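PDB 4D5T: protein A49R from Vaccinia virus, which inhibits host NF-kappa-B activation by binding host BTRC, which reduces ubiquitination of NFKBIA and keeps p65/RELA in the cytoplasm. Local coordinates for residues Ser7-Glu12 with Val57-Asp62; Gln18-Lys23 with Glu137-Leu142; Ile40-Asn45 with Ile108-Asp113; Ile51-Thr56 with Asn97-Ile102; Glu78-Ile83 with Thr116-Val121. All blocks are in the same frame, centred on the assembly; numbering follows the deposited sequence. Where two conformers were deposited one is given.

Contact 1 of 5, residues Ser7-Glu12 with Val57-Asp62; sequences SDMHTE and VYTIID
Met9 reaches over to Ile60 and Thr59 from the first turn of helix 9-23. Met9 CB lies 4.0 Å from Ile60 CD1. The next atom, Met9 CG, is also 4.0 Å from Ile60, here at CG1. Met9 SD passes the same branch, 4.1 Å from Ile60 CG1. The chain bends at chi2 (-64°), and CG, SD and CE all stay close to Ile60 CG1. The two side chains slide by each other in opposite directions. At the tip, Met9 CE sits 4.0 Å from Thr59 CG2 and also touches Ile60 CG1. Thr59 turns its methyl to the contact, while its OG1 bonds back to Asp55 O in its own helix. No hydrogen bond joins the two segments.

Asp8 starts the helix that carries Met9. Asp8 OD1 accepts from Thr11 N (2.9 Å) and from Thr11 OG1, and the two donors come from opposite faces of the carboxylate plane. Leu151 also touches both Met9 and Ile60. The arrangement is a small surface contact, in which an N-capped helix start packs on the last turns of helix 49-61.

Contact 2 of 5, residues Gln18-Lys23 with Glu137-Leu142; sequences QLVIAK and ENILQL
Gln18 NE2 is the polar atom nearest the opposite segment, and it meets a methyl: Leu140 CD2, 3.8 Å away. No hydrogen bond crosses between the two segments. Gln18 starts out from its backbone away from the other helix. The bend at chi2 (-58°) folds the chain back and brings the amide to the leucine; the two side chains cross at about a right angle. Leu140 CD2 also lies close to the backbone of helix 9-23, 4.0 Å from Gln18 N. In one of the two conformers of Ile21, Ile21 CG2 is 4.4 Å from Leu140 CD2, a loose and doubtful contact.

The more buried part is made by Val20 and Ile139. Ile139 CG1 stands anti to its own backbone N (chi1 -165°), and CD1 extends from it to the valine. This one methyl meets the whole branched end of Val20. Ile139 CD1 is 3.8 Å from Val20 CG1 and 4.0 Å from both Val20 CB and CG2. Phe53 of helix 49-61 touches Ile139 from the interior, and Pro49 touches Val20. Ser17 packs on both Ile139 and Leu140.

The two helix segments run antiparallel, with 168° between their directions and axes 9.4 Å apart. Gln18 and Leu140 pack on the more exposed side. This is near-antiparallel helix packing, joining the first and last helices of a Bcl-2-like bundle.

Contact 3 of 5, residues Ile40-Asn45 with Ile108-Asp113; sequences IMCRSN and IMNNPD
Ile40 and Met109 meet near the C-terminal parts of helices 29-40 and 95-109. At Met41 the chain leaves helical geometry. Cys42, with positive phi (63°), is the C-prime residue of a Schellman motif. In the other segment, a short turn follows helix 95-109, and Asn111 N-caps helix 112-126. The closest CA atoms are those of Met41 and Met109, 6.2 Å apart.

Met109 carries most of the contact. Met109 CB lies 3.5 Å from Ile40 O. Met109 CG packs against Ile40 CG2 at 3.6 Å and against Met41 SD at 3.7 Å. Bends at chi2 (-59°) and chi3 (88°) turn the end of Met109 away, while its CG and SD stay against Met41. The two methionine side chains lie side by side, and Met41 SD is 3.9 Å from Met109 SD. A water bridges Ile40 O (2.8 Å) and Asn110 OD1 (2.7 Å), though it has more acceptors in reach than protons to give. Asn110 ND2 bonds to Tyr58 OH.

Helix 112-126 covers the methionines, through Ala119 against Met41 and Leu122 against Met109. Ile40 packs on Ile102, Leu105 and Ile126. The end of helix 29-40 thus rests against helix 95-109 and the middle and far end of helix 112-126.

Contact 4 of 5, residues Ile51-Thr56 with Asn97-Ile102; sequences ISFLDT and NIVDAI
Leu54 is the main bump of helix 49-61, and it projects between Val99 and Ile102 on helix 95-109. These two residues stand one turn apart and form the walls of a shallow hollow. The leucine fork divides its methyls between them. Leu54 CD2 lies 4.0 Å from Val99 CG1 and 4.1 Å from Val99 CG2. Leu54 CD1 is 4.0 Å from Ile102 CG2. The leucine meets the isoleucine at about a right angle.

Val99 is in turn a bump on the other side. Its CG2 fits between Leu54 CD2 and the Phe53 ring. Val99 CG2 approaches that ring at the edge, close to the ring plane, with Phe53 CE2 4.1 Å away. Phe53 CG is anti to the backbone N (chi1 172°), and from there the ring extends to the valine although its CB starts out to one side.

The segments cross at -74°, with axes 11.0 Å apart. Such a steep crossing limits the shared surface to a few residues. Other helices close round it: Phe39 touches both Leu54 and Ile102, and Leu142 touches both Phe53 and Val99. Asp100, on the same helix as Val99, forms a salt bridge with Lys86.

The four touching side chains are buried and purely hydrocarbon, with no hydrogen bond or charge pair between the segments. Shape and the exclusion of water probably hold this central contact together.

Contact 5 of 5, residues Glu78-Ile83 with Thr116-Val121; sequences EIIDCI and TTYAEV
Tyr118 meets Ile79, Ile80 and Ile83 of helix 76-87. The clearest interaction is a CH-pi contact from Ile83. Ile83 CD1 lies over one face of the Tyr118 ring, 4.0 Å from the centroid and 25° off the ring normal. This methyl is offset from the ring centre, with Ile83 CD1 3.7 Å from Tyr118 CG. The opposite face is covered from within its own helix by Thr117 CG2, 3.5 Å above the plane. The ring is thus held between two methyl groups.

Plain apolar packing adds two further touches. Ile79 CG2 approaches Tyr118 CE2 at 3.7 Å. Ile80 CG1 is 3.9 Å from Tyr118 CE1, and the Ile80 and Tyr118 side chains cross at about a right angle.

The polar end of the tyrosine lies against Ile80, with Tyr118 OH 3.4 Å from Ile80 CG1. Its hydrogen-bond partner is Asp76 OD1, near the start of helix 76-87. No hydrogen bond joins the two segments themselves.

With chi1 at -61°, Tyr118 CG is anti to its carbonyl carbon, and the ring spans the space between the helices. The segment axes are 12.2 Å apart and run roughly parallel, at -23°. Helices 76-87 and 112-126 thus show wide, near-parallel helix packing, bridged by one large aromatic residue.

Contact 4 lies at the middle of the fold, its centre about 2 Å from that of the chain. Contacts 1 and 2 are each about 12 Å from it, between centres, and share helix 9-23. Contact 1 also shares helix 49-61 with contact 4. Contacts 3 and 5 lie about 12 Å apart and both use helix 112-126. Contact 3 shares helix 95-109 with contact 4. Contacts 2 and 5 are about 29 Å apart, on opposite sides of the chain's centre. Along the chain, contact 2 encloses contacts 3, 4 and 5, while contact 1 crosses it. Helices from both ends of the sequence therefore close one compact helical bundle.

Contact 1 of 5, residues Ser7-Glu12 with Val57-Asp62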
# COMPACT_ATOMS: atom_id res chain seq x y z
N SER A 7 4.98 18.91 -9.45
CA SER A 7 4.14 19.04 -10.66
C SER A 7 2.87 18.22 -10.50
O SER A 7 2.39 17.98 -9.35
CB SER A 7 4.97 18.57 -11.86
OG SER A 7 4.31 18.80 -13.07
N ASP A 8 2.30 17.74 -11.60
CA ASP A 8 1.05 16.97 -11.52
C ASP A 8 1.27 15.51 -11.09
O ASP A 8 2.41 15.05 -10.95
CB ASP A 8 0.29 17.09 -12.85
CG ASP A 8 0.97 16.38 -14.02
OD1 ASP A 8 1.97 15.65 -13.85
OD2 ASP A 8 0.44 16.48 -15.13
N MET A 9 0.21 14.75 -10.95
CA MET A 9 0.34 13.33 -10.57
C MET A 9 0.80 12.36 -11.68
O MET A 9 1.29 11.25 -11.37
CB MET A 9 -0.95 12.83 -9.98
CG MET A 9 -1.30 13.54 -8.69
SD MET A 9 -0.04 13.19 -7.40
CE MET A 9 -0.97 13.51 -5.95
N HIS A 10 0.67 12.74 -12.96
CA HIS A 10 1.22 11.93 -14.04
C HIS A 10 2.73 11.93 -13.91
O HIS A 10 3.37 10.89 -13.93
CB HIS A 10 0.85 12.47 -15.41
CG HIS A 10 -0.60 12.31 -15.74
ND1 HIS A 10 -1.13 11.11 -16.19
CD2 HIS A 10 -1.62 13.19 -15.68
CE1 HIS A 10 -2.42 11.27 -16.41
NE2 HIS A 10 -2.75 12.51 -16.11
N THR A 11 3.29 13.12 -13.81
CA THR A 11 4.72 13.26 -13.56
C THR A 11 5.15 12.58 -12.29
O THR A 11 6.17 11.92 -12.28
CB THR A 11 5.05 14.73 -13.47
OG1 THR A 11 4.74 15.31 -14.73
CG2 THR A 11 6.54 14.96 -13.20
N GLU A 12 4.37 12.73 -11.22
CA GLU A 12 4.75 12.16 -9.93
C GLU A 12 4.80 10.64 -10.00
O GLU A 12 5.75 10.02 -9.55
CB GLU A 12 3.81 12.54 -8.82
CG GLU A 12 4.37 12.15 -7.44
CD GLU A 12 5.68 12.87 -7.07
OE1 GLU A 12 5.89 13.97 -7.55
OE2 GLU A 12 6.48 12.35 -6.27
N VAL A 57 -0.23 6.85 -4.42
CA VAL A 57 -1.38 6.17 -4.91
C VAL A 57 -2.55 6.36 -3.97
O VAL A 57 -3.72 6.65 -4.40
CB VAL A 57 -1.09 4.63 -5.09
CG1 VAL A 57 -2.36 3.83 -5.43
CG2 VAL A 57 -0.07 4.43 -6.18
N TYR A 58 -2.30 6.22 -2.67
CA TYR A 58 -3.35 6.44 -1.66
C TYR A 58 -4.00 7.83 -1.85
O TYR A 58 -5.22 8.00 -1.80
CB TYR A 58 -2.73 6.31 -0.28
CG TYR A 58 -3.66 6.35 0.87
CD1 TYR A 58 -4.03 7.56 1.42
CD2 TYR A 58 -4.17 5.18 1.42
CE1 TYR A 58 -4.87 7.60 2.52
CE2 TYR A 58 -5.03 5.22 2.52
CZ TYR A 58 -5.38 6.42 3.03
OH TYR A 58 -6.20 6.47 4.11
N THR A 59 -3.16 8.83 -2.07
CA THR A 59 -3.59 10.23 -2.22
C THR A 59 -4.40 10.40 -3.51
O THR A 59 -5.42 11.08 -3.51
CB THR A 59 -2.38 11.17 -2.24
OG1 THR A 59 -1.76 11.10 -0.98
CG2 THR A 59 -2.82 12.61 -2.49
N ILE A 60 -3.91 9.82 -4.60
CA ILE A 60 -4.65 9.85 -5.88
C ILE A 60 -6.05 9.23 -5.81
O ILE A 60 -7.03 9.81 -6.30
CB ILE A 60 -3.82 9.16 -6.95
CG1 ILE A 60 -2.63 10.06 -7.25
CG2 ILE A 60 -4.64 8.87 -8.20
CD1 ILE A 60 -1.61 9.37 -8.09
N ILE A 61 -6.16 8.09 -5.17
CA ILE A 61 -7.42 7.40 -5.01
C ILE A 61 -8.40 8.21 -4.23
O ILE A 61 -9.56 8.31 -4.61
CB ILE A 61 -7.21 5.99 -4.41
CG1 ILE A 61 -6.53 5.12 -5.44
CG2 ILE A 61 -8.53 5.40 -3.96
CD1 ILE A 61 -6.09 3.75 -4.92
N ASP A 62 -7.91 8.86 -3.14
CA ASP A 62 -8.62 9.87 -2.42
C ASP A 62 -9.96 9.40 -1.88
O ASP A 62 -10.96 10.12 -2.00
CB ASP A 62 -8.80 11.12 -3.32
CG ASP A 62 -9.30 12.34 -2.57
OD1 ASP A 62 -8.97 12.54 -1.38
OD2 ASP A 62 -10.06 13.12 -3.18

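Contact 2 of 5, residues Gln18-Lys23 with Glu137-Leu142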
# COMPACT_ATOMS: atom_id res chain seq x y z
N GLN A 18 9.85 5.06 -11.44
CA GLN A 18 11.25 5.00 -11.88
C GLN A 18 12.24 4.94 -10.71
O GLN A 18 13.23 4.21 -10.78
CB GLN A 18 11.64 6.20 -12.76
CG GLN A 18 11.20 6.16 -14.19
CD GLN A 18 11.71 4.94 -15.01
OE1 GLN A 18 12.69 4.26 -14.67
NE2 GLN A 18 10.97 4.63 -16.09
N LEU A 19 11.98 5.69 -9.66
CA LEU A 19 12.85 5.65 -8.44
C LEU A 19 12.78 4.29 -7.74
O LEU A 19 13.80 3.75 -7.33
CB LEU A 19 12.51 6.77 -7.48
CG LEU A 19 13.51 6.93 -6.33
CD1 LEU A 19 14.89 7.30 -6.87
CD2 LEU A 19 13.05 7.98 -5.33
N VAL A 20 11.58 3.71 -7.68
CA VAL A 20 11.44 2.38 -7.12
C VAL A 20 12.29 1.35 -7.85
O VAL A 20 13.06 0.63 -7.22
CB VAL A 20 9.96 1.89 -7.12
CG1 VAL A 20 9.90 0.44 -6.70
CG2 VAL A 20 9.16 2.76 -6.16
N ILE A 21 12.15 1.28 -9.17
CA ILE A 21 12.98 0.38 -9.95
C ILE A 21 14.51 0.65 -9.79
O ILE A 21 15.27 -0.28 -9.65
CB ILE A 21 12.48 0.20 -11.40
CG1 ILE A 21 12.97 -1.07 -12.03
CG2 ILE A 21 12.93 1.26 -12.34
CD1 ILE A 21 12.12 -2.27 -11.71
N ALA A 22 14.90 1.92 -9.70
CA ALA A 22 16.34 2.29 -9.50
C ALA A 22 16.88 1.93 -8.11
O ALA A 22 18.05 1.60 -7.97
CB ALA A 22 16.49 3.78 -9.73
N LYS A 23 16.01 1.88 -7.10
CA LYS A 23 16.45 1.67 -5.72
C LYS A 23 16.06 0.35 -5.05
O LYS A 23 16.61 0.03 -4.01
CB LYS A 23 16.00 2.82 -4.82
CG LYS A 23 16.49 4.21 -5.24
CD LYS A 23 17.99 4.38 -5.17
CE LYS A 23 18.35 5.81 -5.47
NZ LYS A 23 19.80 6.00 -5.79
N GLU A 137 9.03 -6.55 -11.40
CA GLU A 137 8.47 -6.98 -12.64
C GLU A 137 7.29 -6.11 -13.11
O GLU A 137 6.99 -6.09 -14.30
CB GLU A 137 8.12 -8.46 -12.47
CG GLU A 137 7.81 -9.24 -13.73
CD GLU A 137 7.84 -10.75 -13.61
OE1 GLU A 137 8.17 -11.43 -12.58
OE2 GLU A 137 7.58 -11.30 -14.69
N ASN A 138 6.58 -5.49 -12.17
CA ASN A 138 5.31 -4.89 -12.48
C ASN A 138 5.11 -3.40 -12.15
O ASN A 138 4.11 -2.82 -12.57
CB ASN A 138 4.20 -5.68 -11.75
CG ASN A 138 4.10 -7.11 -12.18
OD1 ASN A 138 3.72 -7.38 -13.33
ND2 ASN A 138 4.60 -8.03 -11.33
N ILE A 139 6.03 -2.73 -11.44
CA ILE A 139 5.72 -1.36 -11.01
C ILE A 139 5.52 -0.32 -12.11
O ILE A 139 4.63 0.56 -12.03
CB ILE A 139 6.70 -0.79 -9.93
CG1 ILE A 139 6.06 0.47 -9.28
CG2 ILE A 139 8.09 -0.57 -10.46
CD1 ILE A 139 6.27 0.61 -7.85
N LEU A 140 6.34 -0.40 -13.16
CA LEU A 140 6.19 0.59 -14.25
C LEU A 140 4.79 0.45 -14.88
O LEU A 140 4.09 1.45 -15.12
CB LEU A 140 7.31 0.45 -15.23
CG LEU A 140 8.72 0.74 -14.67
CD1 LEU A 140 9.73 0.57 -15.77
CD2 LEU A 140 8.96 2.11 -13.99
N GLN A 141 4.40 -0.78 -15.18
CA GLN A 141 3.08 -0.99 -15.78
C GLN A 141 1.97 -0.54 -14.85
O GLN A 141 0.96 -0.01 -15.34
CB GLN A 141 2.86 -2.45 -16.14
CG GLN A 141 1.56 -2.74 -16.86
CD GLN A 141 1.45 -2.02 -18.19
OE1 GLN A 141 2.21 -2.30 -19.09
NE2 GLN A 141 0.50 -1.10 -18.32
N LEU A 142 2.09 -0.87 -13.58
CA LEU A 142 1.06 -0.50 -12.60
C LEU A 142 0.91 1.02 -12.51
O LEU A 142 -0.21 1.55 -12.46
CB LEU A 142 1.36 -1.04 -11.24
CG LEU A 142 0.34 -0.62 -10.18
CD1 LEU A 142 -1.06 -1.08 -10.52
CD2 LEU A 142 0.73 -1.20 -8.86

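Contact 3 of 5, residues Ile40-Asn45 with Ile108-Asp113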
# COMPACT_ATOMS: atom_id res chain seq x y z
N ILE A 40 1.03 1.07 6.72
CA ILE A 40 -0.29 0.60 7.10
C ILE A 40 -0.76 1.23 8.44
O ILE A 40 -1.96 1.53 8.58
CB ILE A 40 -0.29 -0.94 7.15
CG1 ILE A 40 -0.26 -1.45 5.69
CG2 ILE A 40 -1.46 -1.49 7.92
CD1 ILE A 40 0.11 -2.92 5.61
N MET A 41 0.18 1.42 9.35
CA MET A 41 -0.09 2.00 10.69
C MET A 41 0.09 3.54 10.77
O MET A 41 0.08 4.11 11.86
CB MET A 41 0.83 1.37 11.73
CG MET A 41 0.82 -0.18 11.78
SD MET A 41 -0.85 -0.80 12.06
CE MET A 41 -0.52 -2.55 11.80
N CYS A 42 0.20 4.19 9.62
CA CYS A 42 0.28 5.64 9.50
C CYS A 42 1.52 6.18 10.17
O CYS A 42 1.46 7.16 10.92
CB CYS A 42 -0.96 6.29 10.09
SG CYS A 42 -2.39 6.25 9.04
N ARG A 43 2.64 5.52 9.93
CA ARG A 43 3.94 6.01 10.29
C ARG A 43 4.89 5.82 9.08
O ARG A 43 5.96 5.29 9.23
CB ARG A 43 4.53 5.21 11.43
CG ARG A 43 3.67 5.04 12.64
CD ARG A 43 4.43 4.20 13.66
NE ARG A 43 3.53 3.25 14.28
CZ ARG A 43 3.57 1.93 14.12
NH1 ARG A 43 4.51 1.35 13.38
NH2 ARG A 43 2.66 1.18 14.73
N SER A 44 4.50 6.33 7.92
CA SER A 44 5.29 6.25 6.68
C SER A 44 6.75 6.70 6.82
O SER A 44 7.07 7.73 7.46
CB SER A 44 4.68 7.12 5.59
OG SER A 44 3.42 6.70 5.25
N ASN A 45 7.62 5.97 6.14
CA ASN A 45 8.95 6.48 5.85
C ASN A 45 9.02 6.79 4.37
O ASN A 45 9.27 5.87 3.54
CB ASN A 45 10.03 5.45 6.24
CG ASN A 45 11.39 5.81 5.70
OD1 ASN A 45 11.66 6.98 5.40
ND2 ASN A 45 12.22 4.83 5.55
N ILE A 108 -8.35 -0.11 7.14
CA ILE A 108 -8.86 -0.89 8.26
C ILE A 108 -8.17 -0.47 9.55
O ILE A 108 -8.84 -0.27 10.59
CB ILE A 108 -8.70 -2.40 8.05
CG1 ILE A 108 -9.58 -2.87 6.89
CG2 ILE A 108 -9.05 -3.17 9.33
CD1 ILE A 108 -9.34 -4.32 6.58
N MET A 109 -6.86 -0.22 9.47
CA MET A 109 -6.10 0.30 10.64
C MET A 109 -6.41 1.76 10.98
O MET A 109 -6.11 2.22 12.09
CB MET A 109 -4.59 0.14 10.44
CG MET A 109 -4.09 -1.31 10.39
SD MET A 109 -4.41 -2.34 11.80
CE MET A 109 -5.98 -3.02 11.45
N ASN A 110 -7.06 2.50 10.08
CA ASN A 110 -7.61 3.87 10.39
C ASN A 110 -8.81 3.80 11.36
O ASN A 110 -9.24 4.82 11.84
CB ASN A 110 -8.05 4.64 9.10
CG ASN A 110 -6.89 5.03 8.16
OD1 ASN A 110 -5.73 5.14 8.56
ND2 ASN A 110 -7.22 5.26 6.86
N ASN A 111 -9.37 2.60 11.59
CA ASN A 111 -10.49 2.36 12.56
C ASN A 111 -9.88 1.91 13.89
O ASN A 111 -9.34 0.83 14.00
CB ASN A 111 -11.44 1.28 12.00
CG ASN A 111 -12.60 0.94 12.90
OD1 ASN A 111 -12.43 0.39 14.01
ND2 ASN A 111 -13.80 1.32 12.47
N PRO A 112 -9.97 2.74 14.94
CA PRO A 112 -9.28 2.41 16.20
C PRO A 112 -9.66 1.09 16.90
O PRO A 112 -8.78 0.45 17.52
CB PRO A 112 -9.66 3.54 17.12
CG PRO A 112 -10.02 4.67 16.25
CD PRO A 112 -10.56 4.08 14.97
N ASP A 113 -10.92 0.64 16.75
CA ASP A 113 -11.33 -0.68 17.23
C ASP A 113 -10.58 -1.80 16.47
O ASP A 113 -10.03 -2.72 17.10
CB ASP A 113 -12.85 -0.90 17.09
CG ASP A 113 -13.66 -0.06 18.07
OD1 ASP A 113 -13.11 0.54 19.02
OD2 ASP A 113 -14.89 0.00 17.91
O HOH W 1 -3.77 3.48 9.35

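Contact 4 of 5, residues Ile51-Thr56 with Asn97-Ile102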
# COMPACT_ATOMS: atom_id res chain seq x y z
N ILE A 51 7.33 3.16 -0.48
CA ILE A 51 6.35 3.79 0.46
C ILE A 51 5.89 5.17 -0.08
O ILE A 51 4.71 5.47 -0.07
CB ILE A 51 6.96 3.91 1.87
CG1 ILE A 51 7.39 2.56 2.44
CG2 ILE A 51 6.01 4.58 2.83
CD1 ILE A 51 6.42 1.41 2.34
N SER A 52 6.80 5.96 -0.67
CA SER A 52 6.36 7.15 -1.42
C SER A 52 5.37 6.85 -2.55
O SER A 52 4.34 7.55 -2.69
CB SER A 52 7.58 7.96 -1.89
OG SER A 52 7.08 9.13 -2.51
N PHE A 53 5.62 5.79 -3.30
CA PHE A 53 4.66 5.28 -4.33
C PHE A 53 3.33 4.98 -3.70
O PHE A 53 2.28 5.48 -4.17
CB PHE A 53 5.25 4.07 -5.08
CG PHE A 53 4.27 3.39 -6.01
CD1 PHE A 53 4.09 3.86 -7.30
CD2 PHE A 53 3.62 2.26 -5.61
CE1 PHE A 53 3.18 3.26 -8.15
CE2 PHE A 53 2.78 1.57 -6.53
CZ PHE A 53 2.55 2.12 -7.77
N LEU A 54 3.33 4.19 -2.62
CA LEU A 54 2.06 3.84 -1.97
C LEU A 54 1.31 5.09 -1.51
O LEU A 54 0.06 5.18 -1.61
CB LEU A 54 2.33 2.91 -0.80
CG LEU A 54 2.81 1.51 -1.15
CD1 LEU A 54 3.22 0.74 0.09
CD2 LEU A 54 1.69 0.73 -1.84
N ASP A 55 2.03 6.04 -0.92
CA ASP A 55 1.43 7.25 -0.39
C ASP A 55 0.84 8.10 -1.51
O ASP A 55 -0.26 8.59 -1.39
CB ASP A 55 2.51 8.05 0.39
CG ASP A 55 1.98 9.32 1.00
OD1 ASP A 55 1.27 9.22 1.99
OD2 ASP A 55 2.24 10.40 0.48
N THR A 56 1.57 8.21 -2.61
CA THR A 56 1.06 8.87 -3.83
C THR A 56 -0.21 8.19 -4.35
O THR A 56 -1.20 8.86 -4.61
CB THR A 56 2.15 8.99 -4.87
OG1 THR A 56 3.15 9.84 -4.33
CG2 THR A 56 1.61 9.62 -6.15
N ASN A 97 -2.89 -6.08 -7.05
CA ASN A 97 -3.61 -6.68 -5.87
C ASN A 97 -2.89 -6.51 -4.59
O ASN A 97 -3.53 -6.35 -3.52
CB ASN A 97 -3.97 -8.17 -6.14
CG ASN A 97 -5.03 -8.31 -7.23
OD1 ASN A 97 -5.70 -7.38 -7.55
ND2 ASN A 97 -5.19 -9.50 -7.74
N ILE A 98 -1.56 -6.57 -4.65
CA ILE A 98 -0.74 -6.28 -3.49
C ILE A 98 -0.87 -4.83 -3.00
O ILE A 98 -1.04 -4.59 -1.79
CB ILE A 98 0.74 -6.63 -3.79
CG1 ILE A 98 0.89 -8.16 -3.78
CG2 ILE A 98 1.69 -5.99 -2.76
CD1 ILE A 98 2.16 -8.65 -4.39
N VAL A 99 -0.88 -3.89 -3.93
CA VAL A 99 -1.03 -2.50 -3.61
C VAL A 99 -2.43 -2.24 -3.03
O VAL A 99 -2.61 -1.59 -1.98
CB VAL A 99 -0.72 -1.60 -4.81
CG1 VAL A 99 -1.14 -0.14 -4.54
CG2 VAL A 99 0.74 -1.66 -5.08
N ASP A 100 -3.43 -2.85 -3.65
CA ASP A 100 -4.81 -2.80 -3.10
C ASP A 100 -4.88 -3.38 -1.68
O ASP A 100 -5.56 -2.80 -0.80
CB ASP A 100 -5.75 -3.58 -4.07
CG ASP A 100 -7.21 -3.64 -3.57
OD1 ASP A 100 -7.85 -2.60 -3.49
OD2 ASP A 100 -7.67 -4.72 -3.22
N ALA A 101 -4.21 -4.52 -1.43
CA ALA A 101 -4.20 -5.10 -0.13
C ALA A 101 -3.60 -4.17 0.90
O ALA A 101 -4.20 -3.98 1.98
CB ALA A 101 -3.48 -6.46 -0.12
N ILE A 102 -2.44 -3.58 0.61
CA ILE A 102 -1.79 -2.70 1.53
C ILE A 102 -2.66 -1.48 1.86
O ILE A 102 -2.78 -1.13 3.02
CB ILE A 102 -0.41 -2.25 0.97
CG1 ILE A 102 0.57 -3.45 0.99
CG2 ILE A 102 0.19 -1.17 1.80
CD1 ILE A 102 1.79 -3.28 0.08

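Contact 5 of 5, residues Glu78-Ile83 with Thr116-Val121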
# COMPACT_ATOMS: atom_id res chain seq x y z
N GLU A 78 -16.93 -9.80 8.90
CA GLU A 78 -16.64 -9.18 7.61
C GLU A 78 -15.22 -8.66 7.54
O GLU A 78 -14.58 -8.74 6.48
CB GLU A 78 -17.64 -8.04 7.36
CG GLU A 78 -19.01 -8.56 7.07
CD GLU A 78 -20.09 -7.48 7.07
OE1 GLU A 78 -20.08 -6.59 7.96
OE2 GLU A 78 -20.97 -7.57 6.21
N ILE A 79 -14.71 -8.10 8.64
CA ILE A 79 -13.32 -7.61 8.64
C ILE A 79 -12.33 -8.76 8.52
O ILE A 79 -11.33 -8.67 7.84
CB ILE A 79 -12.99 -6.80 9.92
CG1 ILE A 79 -13.61 -5.43 9.82
CG2 ILE A 79 -11.48 -6.56 10.06
CD1 ILE A 79 -13.07 -4.56 8.69
N ILE A 80 -12.60 -9.85 9.25
CA ILE A 80 -11.74 -11.04 9.15
C ILE A 80 -11.72 -11.56 7.76
O ILE A 80 -10.66 -11.87 7.22
CB ILE A 80 -12.22 -12.14 10.10
CG1 ILE A 80 -11.93 -11.72 11.55
CG2 ILE A 80 -11.49 -13.43 9.81
CD1 ILE A 80 -12.62 -12.57 12.61
N ASP A 81 -12.89 -11.62 7.15
CA ASP A 81 -12.96 -12.06 5.76
C ASP A 81 -12.13 -11.15 4.85
O ASP A 81 -11.41 -11.61 4.01
CB ASP A 81 -14.39 -12.00 5.28
CG ASP A 81 -14.55 -12.62 3.88
OD1 ASP A 81 -14.56 -13.85 3.74
OD2 ASP A 81 -14.74 -11.85 2.92
N CYS A 82 -12.29 -9.81 5.02
CA CYS A 82 -11.48 -8.87 4.25
C CYS A 82 -9.96 -9.05 4.42
O CYS A 82 -9.21 -9.17 3.43
CB CYS A 82 -11.83 -7.50 4.65
SG CYS A 82 -10.89 -6.27 3.80
N ILE A 83 -9.54 -9.16 5.67
CA ILE A 83 -8.09 -9.36 5.98
C ILE A 83 -7.54 -10.59 5.38
O ILE A 83 -6.55 -10.54 4.62
CB ILE A 83 -7.82 -9.42 7.49
CG1 ILE A 83 -7.98 -8.03 8.05
CG2 ILE A 83 -6.40 -9.96 7.75
CD1 ILE A 83 -8.00 -7.97 9.56
N THR A 116 -6.78 -1.89 17.22
CA THR A 116 -6.52 -2.56 18.47
C THR A 116 -6.60 -4.08 18.35
O THR A 116 -5.73 -4.81 18.87
CB THR A 116 -7.53 -2.13 19.55
OG1 THR A 116 -7.41 -0.74 19.74
CG2 THR A 116 -7.22 -2.82 20.85
N THR A 117 -7.61 -4.57 17.66
CA THR A 117 -7.78 -6.04 17.52
C THR A 117 -6.74 -6.72 16.58
O THR A 117 -6.28 -7.81 16.88
CB THR A 117 -9.20 -6.35 17.01
OG1 THR A 117 -10.17 -5.74 17.87
CG2 THR A 117 -9.44 -7.87 16.92
N TYR A 118 -6.41 -6.08 15.46
CA TYR A 118 -5.72 -6.80 14.38
C TYR A 118 -4.33 -6.28 14.05
O TYR A 118 -3.62 -6.94 13.31
CB TYR A 118 -6.57 -6.79 13.10
CG TYR A 118 -7.93 -7.47 13.24
CD1 TYR A 118 -8.06 -8.85 13.27
CD2 TYR A 118 -9.09 -6.70 13.36
CE1 TYR A 118 -9.34 -9.44 13.42
CE2 TYR A 118 -10.34 -7.27 13.56
CZ TYR A 118 -10.48 -8.64 13.59
OH TYR A 118 -11.81 -9.15 13.71
N ALA A 119 -3.84 -5.20 14.71
CA ALA A 119 -2.52 -4.66 14.29
C ALA A 119 -1.36 -5.60 14.55
O ALA A 119 -0.48 -5.73 13.70
CB ALA A 119 -2.24 -3.30 14.97
N GLU A 120 -1.35 -6.30 15.66
CA GLU A 120 -0.24 -7.22 15.97
C GLU A 120 -0.16 -8.36 14.97
O GLU A 120 0.95 -8.70 14.50
CB GLU A 120 -0.38 -7.84 17.39
N VAL A 121 -1.28 -8.99 14.65
CA VAL A 121 -1.21 -10.09 13.70
C VAL A 121 -0.79 -9.62 12.29
O VAL A 121 0.03 -10.30 11.67
CB VAL A 121 -2.48 -10.98 13.68
CG1 VAL A 121 -3.72 -10.23 13.22
CG2 VAL A 121 -2.26 -12.17 12.79